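Local coordinates for protein glycerol dehydrogenase (Bacillus coagulans, PDB 6CSJ) that probably oxidises glycerol and related polyols using NAD+, and in this engineered form has acquired D-lactate dehydrogenase activity, at residues A[200-205]-A[238-243]; A[60-65]-A[74-79]; A[261-266]-A[312-317]; A[160-165]-A[219-224]. The protein carries 2 engineered substitutions. One frame throughout, in Å; residues are numbered along the deposited sequence.

Contact 1. Residues A[200-205]-A[238-243]; sequences IALAKL and TYLSGI
Leu-202 and Leu-240 meet where the axes of helices 200-205 and 238-243 pass 8.0 Å apart, their directions 131° apart. The two belong to helices 197-221 and 228-248, which follow one another in the all-helical domain of the iron-containing alcohol dehydrogenase fold. No hydrogen bond joins the segments, and the contact is apolar.

Leu-202 points into the interface and its two methyls take different partners. CD2 meets Leu-240 CD2 at 3.9 Å, the two side chains crossing at about a right angle. CD1 lies 4.0 Å from Ile-243 CG2, and here the side chains run side by side in the same direction. Leu-240 has its CG anti to the carbonyl carbon (chi1 -56°), which carries its two methyls towards the other helix. Its CB also sits against the backbone, 3.8 Å from Leu-202 O. The exposed Leu-205 extends the leucine cluster by one turn of its helix, and its CD2 is 3.9 Å from Leu-240 CD1.

The second helix has a wider pi-type turn at 238-240. Ser-241 turns away from the contact, and its OG bonds to Thr-175 and Asn-121. Ala-203 packs on helix 175-185, so the leading helix is held between two neighbours. Tyr-239 touches the leucines loosely, CE2 lying 4.4 Å from Leu-202 CD1 in an oblique approach. Its hydroxyl bonds to Ser-7 OG. One ring face is covered from within its own helix, where Ile-243 CG1 stands 3.6 Å above the plane, nearer the ring's margin than its centre.

Contact 2. Residues A[60-65]-A[74-79]; sequences QMALFG and ERLCEM
Arg-75 sends CG anti to its backbone N and then bends at chi3, which curls the guanidinium back to Leu-63 O. Met-79 runs straight through chi2 and bends at chi3 (62°), which turns its methyl in to Ala-62.

The one hydrogen bond across the contact runs from Arg-75 NH2 to Leu-63 O at 2.9 Å. The acceptor lies at the edge of the guanidinium, almost in its plane. The donor stands nearly in line with the carbonyl, at a C=O...N angle of 168°. The bond is less straight at hydrogen, where the angle is 139°. NH2 also forms a salt bridge with Glu-72 OE2. The same carboxylate oxygen accepts Gly-65 N, so Glu-72 ties the arginine to the chain just beyond the strand.

Away from this polar end the contact is apolar. Ala-62 points at the helix, and its CB is 4.0 Å from Met-79 CE and 4.2 Å from Leu-76 CD2. Phe-64 sets off away from the helix, yet the edge of its ring returns to Leu-76. Phe-64 CD1 and Leu-76 CD1 are 4.1 Å apart, and the side chains cross at about a right angle. Thr-99 of helix 94-106 touches both of them.

Strand 60-63 runs nearly antiparallel to helix 74-79, with 10.4 Å between their axes. This is an edge strand of the parallel sheet packed against the helix that follows it. The arrangement is typical of a beta-alpha-beta unit in a Rossmann-like nucleotide-binding domain.

Contact 3. Residues A[261-266]-A[312-317]; sequences TVLEET and LGVKEL
Two interhelical loops of the helical domain meet here, with Glu-265 and Thr-266 laid over Leu-312, Gly-313 and Val-314. The first loop turns through the short 3-10 segment 264-266 and leads to helix 271-285. The second precedes helix 319-329.

Thr-266 OG1 turns back to its own loop, close to the carbonyls of Leu-260 and Leu-263. With chi1 at 71°, CG2 is anti to the carbonyl carbon and meets Val-314 CG2 at 3.8 Å, the two side chains pointing the same way. CG2 also packs on Leu-312 CB at 3.9 Å. Leu-263 CD1 reaches the same valine methyl from across, 3.9 Å from Val-314 CG2. Glu-265 bends at chi2 and folds over the backbone, with its OE2 3.7 Å from Val-314 CA. Its CB rests 3.5 Å from Gly-313 O. Gly-313 has a positive phi (96°) and no side chain, which lets the Glu-265 carbonyl come close.

Glu-265 O and Leu-312 O, both acceptors, lie 3.3 Å apart and do not bond to each other. Glu-265 O has a weak bond from His-268 ND1. Leu-312 O receives a CA-H...O contact from Thr-266 CA, at 3.5 Å. With no hydrogen bond between the segments, methyl packing, the glutamate chain and this weak contact carry the join. The Leu-312 carbonyl is directed at the side of Glu-265 O, probably not an attractive approach.

Contact 4. Residues A[160-165]-A[219-224]; sequences APARLL and LAAEKH
Ala-162 and Ala-221 meet in an apolar contact between the start of helix 162-173 and the C-terminal turn of helix 197-221. It lies in the helical domain. Segment 160-165 comes soon after strand 149-153, the last strand of the parallel sheet, with helix 154-158 between.

Both alanines point at the opposite segment. Ala-162 CB fits against the turning backbone, 3.7 Å from Glu-222 N. Glu-222 CG lies 4.0 Å from Ala-162 CB, although the glutamate's own CB points away from the contact. One turn further on, Leu-165 has its CG anti to the backbone N (chi1 -171°). That brings CD2 to Ala-221 CB at 3.6 Å, the tightest apolar pair here. Leu-165 also touches Ile-233 and Ile-234 of helix 228-248, so a third helix joins the apolar patch.

His-224 closes the other end. Its ring meets the chain before helix 162-173 edge-on: Ala-160 O is near the ring plane, 3.3 Å from His-224 CE1. The ND1 atom hydrogen-bonds to Ala-158 O, which probably sets the rotation of the imidazole beside the loop before helix 162-173.

The backbone of 221-224 is a type I turn. His-224 has a positive phi of 58°, and its N bonds to Ala-221 O at 2.9 Å. Leu-225 N reaches back to Ala-220 O. This pair of bonds defines a Schellman motif with His-224 as the C-prime residue, a classic way to end a helix.

In the fold
Contacts 1 and 4 share helix 197-221. Contact 1 uses its early turns and contact 4 its end, with centres 22 Å apart and nearest atoms about 7 Å apart. Their segments alternate along the chain. Contact 3 joins later loops of the same helical domain, and its nearest atoms are about 8 Å from contact 4. Contact 2 stands apart, across the chain's centre from contact 1, with 33 Å between their centres. In this family the cofactor and metal sites lie in the cleft between two domains. Contacts 1, 3 and 4 lie in the helical domain and contact 2 in the nucleotide-binding domain, the two that flank this cleft. No ligand or metal is among their partners.

Contact 1. Residues A[200-205]-A[238-243]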
loop_
_atom_site.group_PDB
_atom_site.type_symbol
_atom_site.label_atom_id
_atom_site.label_comp_id
_atom_site.label_asym_id
_atom_site.label_seq_id
_atom_site.Cartn_x
_atom_site.Cartn_y
_atom_site.Cartn_z
ATOM N N ILE A 200 12.910 5.962 9.695
ATOM C CA ILE A 200 12.046 6.423 10.794
ATOM C C ILE A 200 11.655 7.898 10.580
ATOM O O ILE A 200 10.510 8.275 10.819
ATOM C CB ILE A 200 12.661 6.124 12.206
ATOM C CG1 ILE A 200 11.627 6.271 13.317
ATOM C CG2 ILE A 200 13.853 7.013 12.528
ATOM C CD1 ILE A 200 10.519 5.245 13.266
ATOM N N ALA A 201 12.583 8.705 10.077
ATOM C CA ALA A 201 12.288 10.098 9.711
ATOM C C ALA A 201 11.231 10.218 8.600
ATOM O O ALA A 201 10.339 11.059 8.684
ATOM C CB ALA A 201 13.562 10.816 9.309
ATOM N N LEU A 202 11.327 9.373 7.574
ATOM C CA LEU A 202 10.323 9.335 6.502
ATOM C C LEU A 202 8.961 8.818 7.000
ATOM O O LEU A 202 7.914 9.323 6.588
ATOM C CB LEU A 202 10.820 8.515 5.303
ATOM C CG LEU A 202 12.011 9.125 4.546
ATOM C CD1 LEU A 202 12.500 8.203 3.448
ATOM C CD2 LEU A 202 11.685 10.481 3.933
ATOM N N ALA A 203 8.982 7.830 7.891
ATOM C CA ALA A 203 7.764 7.336 8.535
ATOM C C ALA A 203 7.070 8.422 9.378
ATOM O O ALA A 203 5.848 8.562 9.348
ATOM C CB ALA A 203 8.091 6.128 9.398
ATOM N N LYS A 204 7.867 9.179 10.124
ATOM C CA LYS A 204 7.367 10.289 10.955
ATOM C C LYS A 204 6.766 11.400 10.070
ATOM O O LYS A 204 5.653 11.882 10.326
ATOM C CB LYS A 204 8.507 10.801 11.874
ATOM C CG LYS A 204 8.254 12.033 12.740
ATOM C CD LYS A 204 7.082 11.881 13.683
ATOM C CE LYS A 204 6.823 13.144 14.494
ATOM N NZ LYS A 204 5.415 13.135 14.997
ATOM N N LEU A 205 7.482 11.779 9.013
ATOM C CA LEU A 205 6.953 12.755 8.053
ATOM C C LEU A 205 5.653 12.261 7.410
ATOM O O LEU A 205 4.749 13.056 7.164
ATOM C CB LEU A 205 7.981 13.082 6.978
ATOM C CG LEU A 205 7.573 14.122 5.926
ATOM C CD1 LEU A 205 7.396 15.514 6.529
ATOM C CD2 LEU A 205 8.606 14.131 4.808
ATOM N N THR A 238 2.482 6.894 -0.796
ATOM C CA THR A 238 3.244 6.019 -1.682
ATOM C C THR A 238 4.724 5.944 -1.302
ATOM O O THR A 238 5.201 4.896 -0.868
ATOM C CB THR A 238 3.070 6.460 -3.144
ATOM O OG1 THR A 238 1.676 6.664 -3.409
ATOM C CG2 THR A 238 3.600 5.394 -4.098
ATOM N N TYR A 239 5.464 7.031 -1.448
ATOM C CA TYR A 239 6.894 6.961 -1.165
ATOM C C TYR A 239 7.165 6.902 0.337
ATOM O O TYR A 239 7.776 5.954 0.810
ATOM C CB TYR A 239 7.660 8.120 -1.792
ATOM C CG TYR A 239 9.159 7.914 -1.756
ATOM C CD1 TYR A 239 9.773 7.101 -2.698
ATOM C CD2 TYR A 239 9.963 8.505 -0.786
ATOM C CE1 TYR A 239 11.134 6.855 -2.680
ATOM C CE2 TYR A 239 11.351 8.282 -0.779
ATOM C CZ TYR A 239 11.918 7.446 -1.735
ATOM O OH TYR A 239 13.267 7.183 -1.768
ATOM N N LEU A 240 6.691 7.904 1.073
ATOM C CA LEU A 240 6.997 8.033 2.501
ATOM C C LEU A 240 6.540 6.803 3.286
ATOM O O LEU A 240 7.314 6.236 4.069
ATOM C CB LEU A 240 6.338 9.275 3.108
ATOM C CG LEU A 240 6.604 10.652 2.506
ATOM C CD1 LEU A 240 5.926 11.737 3.339
ATOM C CD2 LEU A 240 8.101 10.903 2.382
ATOM N N SER A 241 5.282 6.411 3.075
ATOM C CA SER A 241 4.714 5.231 3.717
ATOM C C SER A 241 5.350 3.925 3.205
ATOM O O SER A 241 5.504 2.975 3.971
ATOM C CB SER A 241 3.203 5.177 3.484
ATOM O OG SER A 241 2.630 4.041 4.102
ATOM N N GLY A 242 5.683 3.878 1.911
ATOM C CA GLY A 242 6.336 2.723 1.309
ATOM C C GLY A 242 7.719 2.438 1.866
ATOM O O GLY A 242 7.995 1.314 2.298
ATOM N N ILE A 243 8.580 3.452 1.874
ATOM C CA ILE A 243 9.928 3.312 2.454
ATOM C C ILE A 243 9.815 3.156 3.979
ATOM O O ILE A 243 10.519 2.341 4.586
ATOM C CB ILE A 243 10.868 4.506 2.113
ATOM C CG1 ILE A 243 10.933 4.771 0.595
ATOM C CG2 ILE A 243 12.271 4.267 2.666
ATOM C CD1 ILE A 243 11.099 3.542 -0.276
#

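Contact 2. Residues A[60-65]-A[74-79]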
loop_
_atom_site.group_PDB
_atom_site.type_symbol
_atom_site.label_atom_id
_atom_site.label_comp_id
_atom_site.label_asym_id
_atom_site.label_seq_id
_atom_site.Cartn_x
_atom_site.Cartn_y
_atom_site.Cartn_z
ATOM N N GLN A 60 5.050 -1.917 -26.890
ATOM C CA GLN A 60 3.823 -2.626 -27.229
ATOM C C GLN A 60 2.968 -2.769 -25.979
ATOM O O GLN A 60 3.490 -3.010 -24.891
ATOM C CB GLN A 60 4.115 -4.018 -27.777
ATOM C CG GLN A 60 4.440 -4.066 -29.268
ATOM C CD GLN A 60 4.360 -5.473 -29.832
ATOM O OE1 GLN A 60 5.386 -6.093 -30.139
ATOM N NE2 GLN A 60 3.138 -5.995 -29.951
ATOM N N MET A 61 1.655 -2.626 -26.154
ATOM C CA MET A 61 0.681 -2.840 -25.096
ATOM C C MET A 61 0.381 -4.310 -24.996
ATOM O O MET A 61 0.452 -5.018 -25.991
ATOM C CB MET A 61 -0.626 -2.100 -25.398
ATOM C CG MET A 61 -0.497 -0.594 -25.554
ATOM S SD MET A 61 -0.070 0.236 -24.009
ATOM C CE MET A 61 -1.551 0.023 -23.015
ATOM N N ALA A 62 0.048 -4.759 -23.792
ATOM C CA ALA A 62 -0.377 -6.129 -23.552
ATOM C C ALA A 62 -1.545 -6.095 -22.593
ATOM O O ALA A 62 -1.484 -5.415 -21.571
ATOM C CB ALA A 62 0.766 -6.936 -22.969
ATOM N N LEU A 63 -2.609 -6.820 -22.933
ATOM C CA LEU A 63 -3.815 -6.876 -22.117
ATOM C C LEU A 63 -3.608 -7.832 -20.936
ATOM O O LEU A 63 -3.301 -9.005 -21.123
ATOM C CB LEU A 63 -5.022 -7.305 -22.956
ATOM C CG LEU A 63 -6.384 -7.365 -22.255
ATOM C CD1 LEU A 63 -6.815 -5.981 -21.823
ATOM C CD2 LEU A 63 -7.445 -8.005 -23.142
ATOM N N PHE A 64 -3.791 -7.310 -19.727
ATOM C CA PHE A 64 -3.707 -8.078 -18.474
ATOM C C PHE A 64 -5.074 -8.688 -18.172
ATOM O O PHE A 64 -6.087 -8.005 -18.263
ATOM C CB PHE A 64 -3.263 -7.128 -17.349
ATOM C CG PHE A 64 -3.196 -7.746 -15.976
ATOM C CD1 PHE A 64 -2.438 -8.883 -15.735
ATOM C CD2 PHE A 64 -3.860 -7.146 -14.901
ATOM C CE1 PHE A 64 -2.364 -9.432 -14.453
ATOM C CE2 PHE A 64 -3.793 -7.693 -13.624
ATOM C CZ PHE A 64 -3.050 -8.837 -13.402
ATOM N N GLY A 65 -5.094 -9.971 -17.809
ATOM C CA GLY A 65 -6.331 -10.690 -17.493
ATOM C C GLY A 65 -7.008 -10.288 -16.186
ATOM O O GLY A 65 -8.175 -10.620 -15.971
ATOM N N GLU A 74 3.537 -16.135 -16.399
ATOM C CA GLU A 74 4.268 -16.902 -17.411
ATOM C C GLU A 74 3.862 -16.497 -18.839
ATOM O O GLU A 74 4.732 -16.317 -19.696
ATOM C CB GLU A 74 4.083 -18.420 -17.222
ATOM C CG GLU A 74 5.044 -19.289 -18.061
ATOM C CD GLU A 74 4.483 -20.692 -18.397
ATOM O OE1 GLU A 74 3.921 -21.288 -17.464
ATOM O OE2 GLU A 74 4.584 -21.172 -19.565
ATOM N N ARG A 75 2.557 -16.356 -19.082
ATOM C CA ARG A 75 2.034 -15.923 -20.390
ATOM C C ARG A 75 2.658 -14.590 -20.824
ATOM O O ARG A 75 3.143 -14.456 -21.954
ATOM C CB ARG A 75 0.501 -15.822 -20.341
ATOM C CG ARG A 75 -0.184 -15.510 -21.671
ATOM C CD ARG A 75 -1.700 -15.398 -21.512
ATOM N NE ARG A 75 -2.125 -14.111 -20.927
ATOM C CZ ARG A 75 -2.189 -12.943 -21.583
ATOM N NH1 ARG A 75 -1.851 -12.851 -22.872
ATOM N NH2 ARG A 75 -2.582 -11.843 -20.944
ATOM N N LEU A 76 2.669 -13.621 -19.907
ATOM C CA LEU A 76 3.210 -12.283 -20.183
ATOM C C LEU A 76 4.735 -12.262 -20.318
ATOM O O LEU A 76 5.263 -11.514 -21.146
ATOM C CB LEU A 76 2.750 -11.281 -19.117
ATOM C CG LEU A 76 1.239 -11.027 -19.081
ATOM C CD1 LEU A 76 0.832 -10.362 -17.786
ATOM C CD2 LEU A 76 0.782 -10.198 -20.269
ATOM N N CYS A 77 5.437 -13.067 -19.516
ATOM C CA CYS A 77 6.893 -13.263 -19.698
ATOM C C CYS A 77 7.242 -13.756 -21.108
ATOM O O CYS A 77 8.194 -13.258 -21.718
ATOM C CB CYS A 77 7.458 -14.270 -18.691
ATOM S SG CYS A 77 7.625 -13.648 -17.008
ATOM N N GLU A 78 6.473 -14.737 -21.607
ATOM C CA GLU A 78 6.696 -15.303 -22.947
ATOM C C GLU A 78 6.431 -14.252 -24.019
ATOM O O GLU A 78 7.288 -14.014 -24.868
ATOM C CB GLU A 78 5.854 -16.575 -23.179
ATOM C CG GLU A 78 6.401 -17.807 -22.446
ATOM C CD GLU A 78 7.669 -18.389 -23.078
ATOM O OE1 GLU A 78 7.810 -18.361 -24.326
ATOM O OE2 GLU A 78 8.539 -18.904 -22.331
ATOM N N MET A 79 5.280 -13.585 -23.945
ATOM C CA MET A 79 4.984 -12.468 -24.853
ATOM C C MET A 79 6.080 -11.407 -24.847
ATOM O O MET A 79 6.480 -10.932 -25.908
ATOM C CB MET A 79 3.654 -11.807 -24.494
ATOM C CG MET A 79 2.434 -12.645 -24.783
ATOM S SD MET A 79 0.958 -11.884 -24.104
ATOM C CE MET A 79 0.928 -10.350 -25.011
#

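Contact 3. Residues A[261-266]-A[312-317]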
loop_
_atom_site.group_PDB
_atom_site.type_symbol
_atom_site.label_atom_id
_atom_site.label_comp_id
_atom_site.label_asym_id
_atom_site.label_seq_id
_atom_site.Cartn_x
_atom_site.Cartn_y
_atom_site.Cartn_z
ATOM N N THR A 261 -9.459 -10.834 8.455
ATOM C CA THR A 261 -9.979 -11.660 7.344
ATOM C C THR A 261 -10.988 -12.725 7.829
ATOM O O THR A 261 -11.888 -13.106 7.099
ATOM C CB THR A 261 -8.850 -12.350 6.553
ATOM O OG1 THR A 261 -9.394 -12.829 5.330
ATOM C CG2 THR A 261 -8.287 -13.518 7.327
ATOM N N VAL A 262 -10.810 -13.189 9.067
ATOM C CA VAL A 262 -11.748 -14.085 9.759
ATOM C C VAL A 262 -13.179 -13.534 9.779
ATOM O O VAL A 262 -14.130 -14.297 9.673
ATOM C CB VAL A 262 -11.285 -14.340 11.221
ATOM C CG1 VAL A 262 -12.367 -15.033 12.053
ATOM C CG2 VAL A 262 -9.985 -15.144 11.255
ATOM N N LEU A 263 -13.327 -12.225 9.964
ATOM C CA LEU A 263 -14.638 -11.573 9.917
ATOM C C LEU A 263 -15.053 -11.282 8.462
ATOM O O LEU A 263 -14.549 -10.349 7.831
ATOM C CB LEU A 263 -14.621 -10.292 10.752
ATOM C CG LEU A 263 -14.277 -10.464 12.230
ATOM C CD1 LEU A 263 -14.184 -9.125 12.929
ATOM C CD2 LEU A 263 -15.325 -11.333 12.940
ATOM N N GLU A 264 -15.969 -12.102 7.957
ATOM C CA GLU A 264 -16.440 -12.045 6.563
ATOM C C GLU A 264 -17.042 -10.688 6.173
ATOM O O GLU A 264 -16.822 -10.204 5.063
ATOM C CB GLU A 264 -17.463 -13.175 6.300
ATOM C CG GLU A 264 -18.615 -13.266 7.296
ATOM C CD GLU A 264 -19.061 -14.696 7.595
ATOM O OE1 GLU A 264 -18.226 -15.612 7.801
ATOM O OE2 GLU A 264 -20.274 -14.882 7.629
ATOM N N GLU A 265 -17.783 -10.076 7.099
ATOM C CA GLU A 265 -18.330 -8.713 6.905
ATOM C C GLU A 265 -17.278 -7.634 6.562
ATOM O O GLU A 265 -17.636 -6.607 5.990
ATOM C CB GLU A 265 -19.112 -8.226 8.140
ATOM C CG GLU A 265 -20.057 -9.186 8.820
ATOM C CD GLU A 265 -19.503 -9.771 10.120
ATOM O OE1 GLU A 265 -18.559 -10.606 10.089
ATOM O OE2 GLU A 265 -20.038 -9.412 11.173
ATOM N N THR A 266 -16.004 -7.845 6.917
ATOM C CA THR A 266 -14.950 -6.861 6.644
ATOM C C THR A 266 -14.263 -7.019 5.290
ATOM O O THR A 266 -13.423 -6.179 4.948
ATOM C CB THR A 266 -13.849 -6.883 7.723
ATOM O OG1 THR A 266 -13.065 -8.081 7.602
ATOM C CG2 THR A 266 -14.458 -6.802 9.104
ATOM N N LEU A 312 -16.315 -1.139 10.073
ATOM C CA LEU A 312 -15.874 -2.197 9.159
ATOM C C LEU A 312 -16.982 -3.179 8.735
ATOM O O LEU A 312 -16.682 -4.161 8.064
ATOM C CB LEU A 312 -14.729 -2.998 9.786
ATOM C CG LEU A 312 -13.512 -2.227 10.275
ATOM C CD1 LEU A 312 -12.517 -3.228 10.863
ATOM C CD2 LEU A 312 -12.870 -1.419 9.153
ATOM N N GLY A 313 -18.235 -2.923 9.125
ATOM C CA GLY A 313 -19.378 -3.770 8.770
ATOM C C GLY A 313 -19.805 -4.808 9.799
ATOM O O GLY A 313 -20.779 -5.539 9.572
ATOM N N VAL A 314 -19.095 -4.892 10.922
ATOM C CA VAL A 314 -19.374 -5.895 11.962
ATOM C C VAL A 314 -20.531 -5.393 12.832
ATOM O O VAL A 314 -20.353 -4.495 13.642
ATOM C CB VAL A 314 -18.138 -6.183 12.849
ATOM C CG1 VAL A 314 -18.431 -7.310 13.836
ATOM C CG2 VAL A 314 -16.923 -6.543 12.012
ATOM N N LYS A 315 -21.715 -5.974 12.649
ATOM C CA LYS A 315 -22.924 -5.551 13.361
ATOM C C LYS A 315 -22.981 -6.010 14.818
ATOM O O LYS A 315 -23.581 -5.324 15.634
ATOM C CB LYS A 315 -24.183 -6.047 12.637
ATOM C CG LYS A 315 -24.310 -5.552 11.194
ATOM C CD LYS A 315 -25.762 -5.530 10.742
ATOM C CE LYS A 315 -25.917 -4.702 9.492
ATOM N NZ LYS A 315 -27.260 -4.933 8.895
ATOM N N GLU A 316 -22.382 -7.166 15.125
ATOM C CA GLU A 316 -22.358 -7.728 16.486
ATOM C C GLU A 316 -20.958 -8.160 16.885
ATOM O O GLU A 316 -20.292 -8.862 16.132
ATOM C CB GLU A 316 -23.254 -8.960 16.560
ATOM C CG GLU A 316 -24.734 -8.651 16.433
ATOM C CD GLU A 316 -25.608 -9.645 17.197
ATOM O OE1 GLU A 316 -25.242 -10.034 18.326
ATOM O OE2 GLU A 316 -26.685 -10.029 16.679
ATOM N N LEU A 317 -20.525 -7.770 18.087
ATOM C CA LEU A 317 -19.328 -8.340 18.700
ATOM C C LEU A 317 -19.624 -9.792 19.085
ATOM O O LEU A 317 -20.474 -10.043 19.911
ATOM C CB LEU A 317 -18.913 -7.556 19.951
ATOM C CG LEU A 317 -18.329 -6.141 19.770
ATOM C CD1 LEU A 317 -18.856 -5.327 18.584
ATOM C CD2 LEU A 317 -18.520 -5.404 21.096
#

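Contact 4. Residues A[160-165]-A[219-224]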
loop_
_atom_site.group_PDB
_atom_site.type_symbol
_atom_site.label_atom_id
_atom_site.label_comp_id
_atom_site.label_asym_id
_atom_site.label_seq_id
_atom_site.Cartn_x
_atom_site.Cartn_y
_atom_site.Cartn_z
ATOM N N ALA A 160 -9.835 8.783 -9.786
ATOM C CA ALA A 160 -10.357 7.680 -8.954
ATOM C C ALA A 160 -11.310 8.181 -7.860
ATOM O O ALA A 160 -11.218 9.330 -7.460
ATOM C CB ALA A 160 -9.205 6.907 -8.326
ATOM N N PRO A 161 -12.227 7.324 -7.378
ATOM C CA PRO A 161 -13.081 7.727 -6.238
ATOM C C PRO A 161 -12.257 8.099 -4.994
ATOM O O PRO A 161 -11.258 7.435 -4.707
ATOM C CB PRO A 161 -13.921 6.469 -5.952
ATOM C CG PRO A 161 -13.904 5.686 -7.210
ATOM C CD PRO A 161 -12.599 5.996 -7.910
ATOM N N ALA A 162 -12.681 9.142 -4.280
ATOM C CA ALA A 162 -11.933 9.655 -3.126
ATOM C C ALA A 162 -11.786 8.637 -1.990
ATOM O O ALA A 162 -10.810 8.678 -1.237
ATOM C CB ALA A 162 -12.553 10.944 -2.610
ATOM N N ARG A 163 -12.747 7.728 -1.877
ATOM C CA ARG A 163 -12.651 6.621 -0.928
ATOM C C ARG A 163 -11.302 5.888 -1.008
ATOM O O ARG A 163 -10.755 5.477 0.022
ATOM C CB ARG A 163 -13.792 5.615 -1.152
ATOM C CG ARG A 163 -13.848 4.549 -0.074
ATOM C CD ARG A 163 -14.933 3.534 -0.302
ATOM N NE ARG A 163 -14.803 2.467 0.688
ATOM C CZ ARG A 163 -15.313 1.244 0.585
ATOM N NH1 ARG A 163 -16.016 0.879 -0.476
ATOM N NH2 ARG A 163 -15.106 0.367 1.568
ATOM N N LEU A 164 -10.792 5.720 -2.227
ATOM C CA LEU A 164 -9.506 5.060 -2.447
ATOM C C LEU A 164 -8.314 5.883 -1.953
ATOM O O LEU A 164 -7.353 5.312 -1.427
ATOM C CB LEU A 164 -9.330 4.681 -3.918
ATOM C CG LEU A 164 -10.159 3.470 -4.392
ATOM C CD1 LEU A 164 -10.214 3.420 -5.916
ATOM C CD2 LEU A 164 -9.610 2.149 -3.837
ATOM N N LEU A 165 -8.361 7.202 -2.120
ATOM C CA LEU A 165 -7.288 8.069 -1.616
ATOM C C LEU A 165 -7.297 8.070 -0.082
ATOM O O LEU A 165 -6.233 8.000 0.552
ATOM C CB LEU A 165 -7.419 9.510 -2.143
ATOM C CG LEU A 165 -6.213 10.413 -1.838
ATOM C CD1 LEU A 165 -4.987 10.010 -2.651
ATOM C CD2 LEU A 165 -6.557 11.865 -2.098
ATOM N N LEU A 219 -10.986 16.975 0.467
ATOM C CA LEU A 219 -11.948 17.955 -0.063
ATOM C C LEU A 219 -11.731 18.278 -1.554
ATOM O O LEU A 219 -12.699 18.496 -2.291
ATOM C CB LEU A 219 -11.919 19.241 0.765
ATOM C CG LEU A 219 -12.430 19.091 2.199
ATOM C CD1 LEU A 219 -12.172 20.363 2.987
ATOM C CD2 LEU A 219 -13.903 18.708 2.234
ATOM N N ALA A 220 -10.471 18.283 -1.980
ATOM C CA ALA A 220 -10.113 18.414 -3.391
ATOM C C ALA A 220 -10.387 17.124 -4.193
ATOM O O ALA A 220 -10.969 17.181 -5.288
ATOM C CB ALA A 220 -8.649 18.826 -3.529
ATOM N N ALA A 221 -9.975 15.973 -3.651
ATOM C CA ALA A 221 -10.083 14.681 -4.360
ATOM C C ALA A 221 -11.523 14.194 -4.546
ATOM O O ALA A 221 -11.809 13.515 -5.516
ATOM C CB ALA A 221 -9.253 13.611 -3.668
ATOM N N GLU A 222 -12.421 14.547 -3.631
ATOM C CA GLU A 222 -13.864 14.320 -3.800
ATOM C C GLU A 222 -14.441 14.913 -5.092
ATOM O O GLU A 222 -15.416 14.386 -5.612
ATOM C CB GLU A 222 -14.643 14.947 -2.641
ATOM C CG GLU A 222 -14.623 14.141 -1.364
ATOM C CD GLU A 222 -15.341 14.829 -0.220
ATOM O OE1 GLU A 222 -15.385 16.088 -0.179
ATOM O OE2 GLU A 222 -15.858 14.100 0.643
ATOM N N LYS A 223 -13.871 16.021 -5.562
ATOM C CA LYS A 223 -14.276 16.664 -6.815
ATOM C C LYS A 223 -13.324 16.300 -7.959
ATOM O O LYS A 223 -13.350 16.922 -9.020
ATOM C CB LYS A 223 -14.301 18.181 -6.636
ATOM C CG LYS A 223 -15.234 18.682 -5.565
ATOM C CD LYS A 223 -16.675 18.452 -5.957
ATOM C CE LYS A 223 -17.638 19.263 -5.084
ATOM N NZ LYS A 223 -17.834 18.699 -3.714
ATOM N N HIS A 224 -12.486 15.292 -7.733
ATOM C CA HIS A 224 -11.504 14.824 -8.695
ATOM C C HIS A 224 -10.518 15.898 -9.151
ATOM O O HIS A 224 -10.094 15.911 -10.296
ATOM C CB HIS A 224 -12.211 14.120 -9.868
ATOM C CG HIS A 224 -13.157 13.050 -9.423
ATOM N ND1 HIS A 224 -12.729 11.863 -8.860
ATOM C CD2 HIS A 224 -14.510 13.008 -9.398
ATOM C CE1 HIS A 224 -13.775 11.129 -8.523
ATOM N NE2 HIS A 224 -14.869 11.796 -8.850
#